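Local coordinates for protein microbial serine proteinases; subtilisin (Bacillus subtilis, PDB 2GKO) that hydrolyses peptide bonds as a cold-adapted (psychrophilic) serine protease of the subtilisin family, with bound calcium ions in its folded state, at residues A31-G36 against V133-S138; W99-L104 against R120-Q125. One frame throughout, in Å; residues are numbered along the deposited sequence.

How the interactions relate
Interactions 1 and 2, whose centres lie about 7 Å apart, show how a sheet and the helix packed on it are built from nested contacts. Strand 29-34 lies between strands 97-102 and 133-137 in one sheet, parallel to both. Along the chain come 31-36, 99-104, 120-125 and 133-138, so interaction 2 falls inside the loop closed by interaction 1. Strand 97-102, helix 112-129 and strand 133-137 follow one another as a beta-alpha-beta crossover that skips over strand 29-34. Interaction 1 thus ties the sheet together beside the pocket that holds phenylmethanesulfonic acid, whereas interaction 2 seats the crossover helix on the sheet, farther from the centre of the chain.

Interaction 1 (A31-G36 against V133-S138); sequences AVLDTG and VVINMS. With PMS (phenylmethanesulfonic acid), chain G.
Leu33 and Met137 set their first torsions alike, each CG beside its own backbone N and anti to the carbonyl carbon (chi1 -83° and -75°), which lays the two side chains side by side, pointing the same way, with Leu33 CB 4.1 Å from Met137 CG. On the same face of the sheet the methyl of Ala31 reaches the CG1 branch of Val133 (CB to CG1 4.1 Å), a branch that stands anti to its backbone N. Helix 112-129 packs on this apolar row, with Ile119 touching both Leu33 and Met137.

Backbone bonds fix the parallel pairing. Ala31 bonds through both its N and its O to the neighbouring strand: its N donates to Val134 O at 2.8 Å, and its O receives Asn136 N in a nearly straight bond (N-H...O 171°). One step on, Leu33 N donates to Asn136 O at 3.1 Å, almost in line with the carbonyl bond. These are central strands of the three-layer alpha/beta/alpha subtilisin fold, and the AVLDTG sequence matches the segment that carries the aspartate of the catalytic triad in this family. Asp34 touches His71, as expected if it is that aspartate.

Past the last paired residues the strands splay, and water bridges them. Water 1 accepts from Ser138 N at 2.8 Å and also lies close to Leu33 O and Asp34 OD2. Water 2 donates to Asp34 OD2 and to Ser138 O, joining the carboxylate to a carbonyl in the pocket that holds phenylmethanesulfonic acid. Asp34 OD2 also rests against Ser138 CB at 3.7 Å, while OD1 takes the amide of Thr35 with its anti lone pair, bracing the carboxylate from within its own segment. Ser138 OG is hydrogen-bonded to the backbone O of Ser249, whose N binds the ligand.

Interaction 2 (W99-L104 against R120-Q125); sequences WAYKVL and RHAGDQ
Tyr101 and His121 form the aromatic part of this strand-to-helix contact. Their rings meet obliquely, with centroids 5.7 Å apart and planes at 37°, and the nearest approach is between Tyr101 OH and His121 CD2 at 3.4 Å. With CG anti to the carbonyl carbon (chi1 -76°), the phenol extends from the strand to the helix and brings its rim in plane with Ala122 N. His121 is held by more than this neighbour: Gln125 CG, one helical turn on, lies over one face of the imidazole, and NE2 is hydrogen-bonded to Lys52 NZ.

Aliphatic groups supply the rest. Ala122 CB sits 4.0 Å from Tyr101 CE2, and the same ring atom comes equally near Ala122 N. Gln125 meets both aromatic residues of the strand, its CB lying 3.5 Å from Trp99 CZ3 and its CG 3.7 Å from Tyr101 OH. Replacing Tyr101 by an alanine takes away the whole phenol, and His121 CD2, Ala122 CB and Gln125 CG would probably be left facing a gap between sheet and helix.

The two segments share no hydrogen bond; Ala122 O merely lies at the indole edge, near its plane, 4.1 Å from Trp99 CZ3. Trp99 instead sends NE1 to OE1 of Glu49, a calcium ligand. Helix 112-129 runs roughly antiparallel to strand 97-102, their local directions 151° apart, as the return leg of a crossover leading to strand 133-137; strand 48-53 flanks the contact, with Lys52 touching Tyr101 and Gln125, and strand 29-34 adjoins on the other edge of 97-102.

Interaction 1 (A31-G36 against V133-S138)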
loop_
_atom_site.group_PDB
_atom_site.type_symbol
_atom_site.label_atom_id
_atom_site.label_comp_id
_atom_site.label_asym_id
_atom_site.label_seq_id
_atom_site.Cartn_x
_atom_site.Cartn_y
_atom_site.Cartn_z
ATOM N N ALA A 31 7.428 -5.349 -0.240
ATOM C CA ALA A 31 8.484 -4.426 -0.521
ATOM C C ALA A 31 7.957 -3.002 -0.425
ATOM O O ALA A 31 7.216 -2.535 -1.291
ATOM C CB ALA A 31 9.097 -4.710 -1.908
ATOM N N VAL A 32 8.341 -2.334 0.640
ATOM C CA VAL A 32 7.929 -0.981 0.893
ATOM C C VAL A 32 8.992 -0.074 0.324
ATOM O O VAL A 32 10.106 0.055 0.864
ATOM C CB VAL A 32 7.711 -0.745 2.402
ATOM C CG1 VAL A 32 7.388 0.697 2.656
ATOM C CG2 VAL A 32 6.581 -1.664 2.923
ATOM N N LEU A 33 8.651 0.554 -0.796
ATOM C CA LEU A 33 9.554 1.459 -1.518
ATOM C C LEU A 33 9.207 2.845 -1.070
ATOM O O LEU A 33 8.159 3.383 -1.395
ATOM C CB LEU A 33 9.384 1.292 -3.033
ATOM C CG LEU A 33 10.165 0.133 -3.654
ATOM C CD1 LEU A 33 9.829 -1.229 -3.053
ATOM C CD2 LEU A 33 9.856 0.144 -5.164
ATOM N N ASP A 34 10.077 3.441 -0.264
ATOM C CA ASP A 34 9.670 4.636 0.493
ATOM C C ASP A 34 10.899 5.324 1.088
ATOM O O ASP A 34 12.004 5.158 0.577
ATOM C CB ASP A 34 8.615 4.212 1.554
ATOM C CG ASP A 34 7.599 5.292 1.844
ATOM O OD1 ASP A 34 8.013 6.432 2.247
ATOM O OD2 ASP A 34 6.375 5.088 1.728
ATOM N N THR A 35 10.744 6.068 2.195
ATOM C CA THR A 35 11.823 6.822 2.819
ATOM C C THR A 35 12.751 5.961 3.656
ATOM O O THR A 35 13.632 6.505 4.309
ATOM C CB THR A 35 11.261 7.933 3.713
ATOM O OG1 THR A 35 10.452 7.380 4.768
ATOM C CG2 THR A 35 10.344 8.852 2.923
ATOM N N GLY A 36 12.539 4.644 3.632
ATOM C CA GLY A 36 13.266 3.688 4.455
ATOM C C GLY A 36 12.345 3.192 5.534
ATOM O O GLY A 36 11.174 3.545 5.554
ATOM N N VAL A 133 6.100 -11.359 -4.194
ATOM C CA VAL A 133 6.423 -10.004 -3.768
ATOM C C VAL A 133 5.224 -9.096 -4.067
ATOM O O VAL A 133 4.684 -9.086 -5.195
ATOM C CB VAL A 133 7.697 -9.486 -4.453
ATOM C CG1 VAL A 133 7.983 -8.072 -4.021
ATOM C CG2 VAL A 133 8.883 -10.392 -4.141
ATOM N N VAL A 134 4.822 -8.344 -3.053
ATOM C CA VAL A 134 3.884 -7.250 -3.200
ATOM C C VAL A 134 4.685 -5.964 -2.999
ATOM O O VAL A 134 5.192 -5.706 -1.908
ATOM C CB VAL A 134 2.756 -7.296 -2.134
ATOM C CG1 VAL A 134 1.766 -6.133 -2.354
ATOM C CG2 VAL A 134 2.017 -8.636 -2.162
ATOM N N ILE A 135 4.825 -5.170 -4.050
ATOM C CA ILE A 135 5.374 -3.836 -3.911
ATOM C C ILE A 135 4.300 -2.887 -3.404
ATOM O O ILE A 135 3.192 -2.865 -3.923
ATOM C CB ILE A 135 5.892 -3.277 -5.279
ATOM C CG1 ILE A 135 7.181 -3.999 -5.663
ATOM C CG2 ILE A 135 6.116 -1.770 -5.177
ATOM C CD1 ILE A 135 7.721 -3.666 -7.070
ATOM N N ASN A 136 4.672 -2.081 -2.425
ATOM C CA ASN A 136 3.895 -0.928 -2.026
ATOM C C ASN A 136 4.638 0.367 -2.368
ATOM O O ASN A 136 5.742 0.585 -1.877
ATOM C CB ASN A 136 3.616 -0.960 -0.516
ATOM C CG ASN A 136 2.713 0.172 -0.098
ATOM O OD1 ASN A 136 1.479 0.033 -0.136
ATOM N ND2 ASN A 136 3.302 1.330 0.211
ATOM N N MET A 137 4.020 1.214 -3.181
ATOM C CA MET A 137 4.537 2.554 -3.485
ATOM C C MET A 137 3.553 3.612 -2.997
ATOM O O MET A 137 2.592 3.968 -3.670
ATOM C CB MET A 137 4.850 2.732 -4.974
ATOM C CG MET A 137 6.110 2.022 -5.324
ATOM S SD MET A 137 6.663 2.347 -6.980
ATOM C CE MET A 137 5.629 1.336 -7.862
ATOM N N SER A 138 3.814 4.096 -1.799
ATOM C CA SER A 138 3.041 5.165 -1.203
ATOM C C SER A 138 3.653 6.489 -1.619
ATOM O O SER A 138 4.233 7.229 -0.823
ATOM C CB SER A 138 2.989 4.989 0.313
ATOM O OG SER A 138 2.099 3.957 0.653
HETATM C C PMS G . 2.509 10.580 0.359
HETATM S S PMS G . 1.254 9.611 -0.192
HETATM C C1 PMS G . 2.516 10.775 1.870
HETATM C C2 PMS G . 1.845 11.848 2.454
HETATM C C3 PMS G . 1.874 12.037 3.840
HETATM C C4 PMS G . 2.613 11.169 4.631
HETATM C C5 PMS G . 3.319 10.118 4.058
HETATM C C6 PMS G . 3.272 9.933 2.678
HETATM O O2S PMS G . 1.280 9.669 -1.637
HETATM O O1S PMS G . 0.055 10.073 0.502
HETATM O O HOH W 1 5.752 3.000 -0.022
HETATM O O HOH W 2 4.691 7.376 2.072
#

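Interaction 2 (W99-L104 against R120-Q125)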
loop_
_atom_site.group_PDB
_atom_site.type_symbol
_atom_site.label_atom_id
_atom_site.label_comp_id
_atom_site.label_asym_id
_atom_site.label_seq_id
_atom_site.Cartn_x
_atom_site.Cartn_y
_atom_site.Cartn_z
ATOM N N TRP A 99 10.504 -6.132 3.080
ATOM C CA TRP A 99 11.658 -5.701 2.289
ATOM C C TRP A 99 11.601 -4.187 2.261
ATOM O O TRP A 99 10.762 -3.600 1.574
ATOM C CB TRP A 99 11.607 -6.228 0.857
ATOM C CG TRP A 99 11.719 -7.689 0.726
ATOM C CD1 TRP A 99 11.735 -8.626 1.738
ATOM C CD2 TRP A 99 11.797 -8.424 -0.490
ATOM N NE1 TRP A 99 11.841 -9.890 1.212
ATOM C CE2 TRP A 99 11.868 -9.801 -0.155
ATOM C CE3 TRP A 99 11.817 -8.061 -1.842
ATOM C CZ2 TRP A 99 11.960 -10.809 -1.130
ATOM C CZ3 TRP A 99 11.908 -9.060 -2.802
ATOM C CH2 TRP A 99 11.996 -10.407 -2.442
ATOM N N ALA A 100 12.452 -3.571 3.070
ATOM C CA ALA A 100 12.481 -2.127 3.245
ATOM C C ALA A 100 13.465 -1.601 2.212
ATOM O O ALA A 100 14.681 -1.767 2.369
ATOM C CB ALA A 100 12.913 -1.760 4.678
ATOM N N TYR A 101 12.933 -1.012 1.135
ATOM C CA TYR A 101 13.747 -0.458 0.043
ATOM C C TYR A 101 13.649 1.072 0.095
ATOM O O TYR A 101 12.576 1.645 -0.156
ATOM C CB TYR A 101 13.238 -0.971 -1.303
ATOM C CG TYR A 101 13.602 -2.398 -1.658
ATOM C CD1 TYR A 101 14.159 -3.287 -0.725
ATOM C CD2 TYR A 101 13.363 -2.876 -2.958
ATOM C CE1 TYR A 101 14.463 -4.628 -1.078
ATOM C CE2 TYR A 101 13.684 -4.173 -3.329
ATOM C CZ TYR A 101 14.234 -5.057 -2.390
ATOM O OH TYR A 101 14.508 -6.340 -2.796
ATOM N N LYS A 102 14.753 1.746 0.427
ATOM C CA LYS A 102 14.753 3.206 0.525
ATOM C C LYS A 102 14.943 3.754 -0.886
ATOM O O LYS A 102 15.969 3.512 -1.504
ATOM C CB LYS A 102 15.819 3.715 1.492
ATOM C CG LYS A 102 15.818 5.211 1.705
ATOM C CD LYS A 102 16.790 5.597 2.798
ATOM C CE LYS A 102 16.739 7.081 3.049
ATOM N NZ LYS A 102 17.653 7.525 4.162
ATOM N N VAL A 103 13.933 4.446 -1.380
ATOM C CA VAL A 103 13.956 5.086 -2.704
ATOM C C VAL A 103 13.764 6.602 -2.679
ATOM O O VAL A 103 13.946 7.263 -3.712
ATOM C CB VAL A 103 12.900 4.452 -3.634
ATOM C CG1 VAL A 103 13.072 2.962 -3.659
ATOM C CG2 VAL A 103 11.446 4.849 -3.248
ATOM N N LEU A 104 13.401 7.151 -1.518
ATOM C CA LEU A 104 13.193 8.583 -1.325
ATOM C C LEU A 104 14.307 9.017 -0.387
ATOM O O LEU A 104 14.372 8.600 0.766
ATOM C CB LEU A 104 11.818 8.829 -0.738
ATOM C CG LEU A 104 10.628 8.282 -1.525
ATOM C CD1 LEU A 104 9.298 8.629 -0.859
ATOM C CD2 LEU A 104 10.640 8.821 -2.927
ATOM N N ARG A 120 12.637 -2.675 -10.265
ATOM C CA ARG A 120 13.263 -3.751 -11.015
ATOM C C ARG A 120 13.933 -4.763 -10.101
ATOM O O ARG A 120 13.825 -5.951 -10.344
ATOM C CB ARG A 120 14.267 -3.207 -12.026
ATOM C CG ARG A 120 13.622 -2.397 -13.152
ATOM C CD ARG A 120 14.623 -1.838 -14.120
ATOM N NE ARG A 120 15.444 -2.922 -14.632
ATOM C CZ ARG A 120 15.150 -3.666 -15.702
ATOM N NH1 ARG A 120 15.977 -4.650 -16.044
ATOM N NH2 ARG A 120 14.045 -3.432 -16.433
ATOM N N HIS A 121 14.630 -4.290 -9.080
ATOM C CA HIS A 121 15.317 -5.176 -8.152
ATOM C C HIS A 121 14.347 -6.110 -7.430
ATOM O O HIS A 121 14.616 -7.298 -7.276
ATOM C CB HIS A 121 16.173 -4.396 -7.158
ATOM C CG HIS A 121 17.000 -5.279 -6.273
ATOM N ND1 HIS A 121 17.963 -6.136 -6.773
ATOM C CD2 HIS A 121 16.954 -5.503 -4.938
ATOM C CE1 HIS A 121 18.506 -6.812 -5.772
ATOM N NE2 HIS A 121 17.913 -6.445 -4.651
ATOM N N ALA A 122 13.193 -5.586 -7.032
ATOM C CA ALA A 122 12.176 -6.385 -6.380
ATOM C C ALA A 122 11.718 -7.496 -7.320
ATOM O O ALA A 122 11.564 -8.629 -6.915
ATOM C CB ALA A 122 11.000 -5.517 -5.964
ATOM N N GLY A 123 11.502 -7.160 -8.592
ATOM C CA GLY A 123 11.149 -8.164 -9.590
ATOM C C GLY A 123 12.241 -9.208 -9.770
ATOM O O GLY A 123 11.935 -10.401 -9.859
ATOM N N ASP A 124 13.492 -8.771 -9.797
ATOM C CA ASP A 124 14.629 -9.670 -9.982
ATOM C C ASP A 124 14.762 -10.610 -8.794
ATOM O O ASP A 124 15.120 -11.784 -8.960
ATOM C CB ASP A 124 15.917 -8.882 -10.194
ATOM C CG ASP A 124 15.961 -8.205 -11.544
ATOM O OD1 ASP A 124 16.730 -7.248 -11.683
ATOM O OD2 ASP A 124 15.254 -8.577 -12.506
ATOM N N GLN A 125 14.444 -10.104 -7.609
ATOM C CA GLN A 125 14.473 -10.903 -6.382
ATOM C C GLN A 125 13.329 -11.906 -6.357
ATOM O O GLN A 125 13.497 -13.044 -5.912
ATOM C CB GLN A 125 14.409 -9.984 -5.145
ATOM C CG GLN A 125 15.670 -9.211 -4.883
ATOM C CD GLN A 125 16.777 -10.082 -4.354
ATOM O OE1 GLN A 125 16.704 -10.518 -3.222
ATOM N NE2 GLN A 125 17.784 -10.379 -5.183
#